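Local coordinates for protein acetylxylan esterase / glucomannan deacetylase (Cellvibrio japonicus, PDB 2W9X) that removes acetyl groups from plant cell-wall polysaccharides, deacetylating glucomannan in strong preference to xylan, as a carbohydrate esterase of family 2, at residues H266-Y269 with V270-V274. Residues are numbered along the deposited sequence; the frame is centred on the assembly and turned at random.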
loop_
_atom_site.group_PDB
_atom_site.type_symbol
_atom_site.label_atom_id
_atom_site.label_comp_id
_atom_site.label_asym_id
_atom_site.label_seq_id
_atom_site.Cartn_x
_atom_site.Cartn_y
_atom_site.Cartn_z
ATOM N N HIS B 266 -15.166 -9.697 -13.452
ATOM C CA HIS B 266 -14.473 -8.586 -12.773
ATOM C C HIS B 266 -15.308 -7.984 -11.664
ATOM O O HIS B 266 -14.819 -7.800 -10.546
ATOM C CB HIS B 266 -14.088 -7.451 -13.739
ATOM C CG HIS B 266 -13.112 -7.857 -14.804
ATOM N ND1 HIS B 266 -13.008 -7.186 -16.004
ATOM C CD2 HIS B 266 -12.205 -8.862 -14.853
ATOM C CE1 HIS B 266 -12.084 -7.768 -16.750
ATOM N NE2 HIS B 266 -11.575 -8.780 -16.070
ATOM N N ALA B 267 -16.563 -7.664 -11.983
ATOM C CA ALA B 267 -17.470 -7.036 -11.032
ATOM C C ALA B 267 -17.675 -7.933 -9.800
ATOM O O ALA B 267 -17.576 -7.484 -8.658
ATOM C CB ALA B 267 -18.803 -6.722 -11.710
ATOM N N ASP B 268 -17.931 -9.211 -10.049
ATOM C CA ASP B 268 -18.210 -10.169 -8.983
ATOM C C ASP B 268 -16.964 -10.453 -8.131
ATOM O O ASP B 268 -17.065 -10.545 -6.903
ATOM C CB ASP B 268 -18.775 -11.457 -9.591
ATOM C CG ASP B 268 -19.352 -12.403 -8.552
ATOM O OD1 ASP B 268 -19.958 -11.929 -7.571
ATOM O OD2 ASP B 268 -19.228 -13.632 -8.736
ATOM N N TYR B 269 -15.798 -10.563 -8.778
ATOM C CA TYR B 269 -14.525 -10.700 -8.091
ATOM C C TYR B 269 -14.286 -9.497 -7.180
ATOM O O TYR B 269 -13.930 -9.664 -6.012
ATOM C CB TYR B 269 -13.368 -10.832 -9.106
ATOM C CG TYR B 269 -11.961 -10.829 -8.514
ATOM C CD1 TYR B 269 -11.321 -12.026 -8.171
ATOM C CD2 TYR B 269 -11.251 -9.632 -8.333
ATOM C CE1 TYR B 269 -10.013 -12.033 -7.645
ATOM C CE2 TYR B 269 -9.966 -9.635 -7.812
ATOM C CZ TYR B 269 -9.353 -10.836 -7.475
ATOM O OH TYR B 269 -8.100 -10.820 -6.951
ATOM N N VAL B 270 -14.463 -8.293 -7.712
ATOM C CA VAL B 270 -14.139 -7.091 -6.937
ATOM C C VAL B 270 -15.052 -6.984 -5.694
ATOM O O VAL B 270 -14.555 -6.754 -4.580
ATOM C CB VAL B 270 -14.120 -5.771 -7.793
ATOM C CG1 VAL B 270 -14.043 -4.539 -6.901
ATOM C CG2 VAL B 270 -12.948 -5.760 -8.778
ATOM N N ALA B 271 -16.362 -7.182 -5.887
ATOM C CA ALA B 271 -17.346 -7.049 -4.807
ATOM C C ALA B 271 -17.069 -8.030 -3.664
ATOM O O ALA B 271 -17.104 -7.661 -2.500
ATOM C CB ALA B 271 -18.780 -7.232 -5.337
ATOM N N ASN B 272 -16.802 -9.284 -4.005
ATOM C CA ASN B 272 -16.552 -10.291 -2.990
ATOM C C ASN B 272 -15.227 -10.160 -2.269
ATOM O O ASN B 272 -15.142 -10.430 -1.069
ATOM C CB ASN B 272 -16.706 -11.677 -3.587
ATOM C CG ASN B 272 -18.134 -12.097 -3.613
ATOM O OD1 ASN B 272 -18.650 -12.574 -2.609
ATOM N ND2 ASN B 272 -18.811 -11.857 -4.733
ATOM N N TYR B 273 -14.199 -9.742 -2.992
ATOM C CA TYR B 273 -12.903 -9.487 -2.369
ATOM C C TYR B 273 -13.053 -8.345 -1.357
ATOM O O TYR B 273 -12.580 -8.453 -0.228
ATOM C CB TYR B 273 -11.858 -9.131 -3.426
ATOM C CG TYR B 273 -10.420 -9.453 -3.062
ATOM C CD1 TYR B 273 -9.478 -9.707 -4.063
ATOM C CD2 TYR B 273 -9.992 -9.497 -1.724
ATOM C CE1 TYR B 273 -8.145 -9.982 -3.758
ATOM C CE2 TYR B 273 -8.659 -9.787 -1.401
ATOM C CZ TYR B 273 -7.746 -10.023 -2.423
ATOM O OH TYR B 273 -6.437 -10.309 -2.124
ATOM N N VAL B 274 -13.725 -7.262 -1.764
ATOM C CA VAL B 274 -13.968 -6.132 -0.853
ATOM C C VAL B 274 -14.759 -6.618 0.357
ATOM O O VAL B 274 -14.410 -6.311 1.507
ATOM C CB VAL B 274 -14.678 -4.930 -1.558
ATOM C CG1 VAL B 274 -15.128 -3.859 -0.547
ATOM C CG2 VAL B 274 -13.746 -4.304 -2.611
#
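Tyr269 and Tyr273 stand one turn apart on helix 262-283, an amphipathic helix of the SGNH-type esterase domain, and their rings form an offset T-shaped pair. The centroids are 5.6 Å apart and the planes nearly perpendicular, at 88°, with the edge of Tyr273 directed at the face of Tyr269. Followed outward, Tyr269 starts with CB beside the backbone N of the next residue, Val270, as the chain connection requires. With CG anti to the backbone N (chi1 174°), the side chain runs beside that of Tyr273, pointing the same way, and the rings meet edge to face. CD2 still lies near the backbone N of Val270; farther out, CE2 reaches the edge of Tyr273, and CZ of Tyr269 sits 3.6 Å from CD1 of Tyr273. The hydroxyl OH continues along this edge, near the ring plane, and hydrogen-bonds to the carbonyl of Leu244. Tyrosine suits this buried place: its flat ring packs against Ile202, Phe249 and helix 300-314, while its one polar atom finds a backbone acceptor. The side chain lies about 8 Å from that of Asn247, a probable transition-state stabiliser.

Around the helix, polar residues suit the partly exposed side. Asp268 turns OD2 toward Arg258 in a salt bridge and also accepts a hydrogen bond there from Trp259. Asn272, short enough to fold back on its own helix, adds a side-chain bond to the regular i to i+4 pattern. Asp268 O thus accepts two hydrogens from opposite faces of its carbonyl plane: the backbone N of Asn272 at 3.2 Å, and its amide ND2 at 3.1 Å with a nearly straight N-H...O angle of 168°.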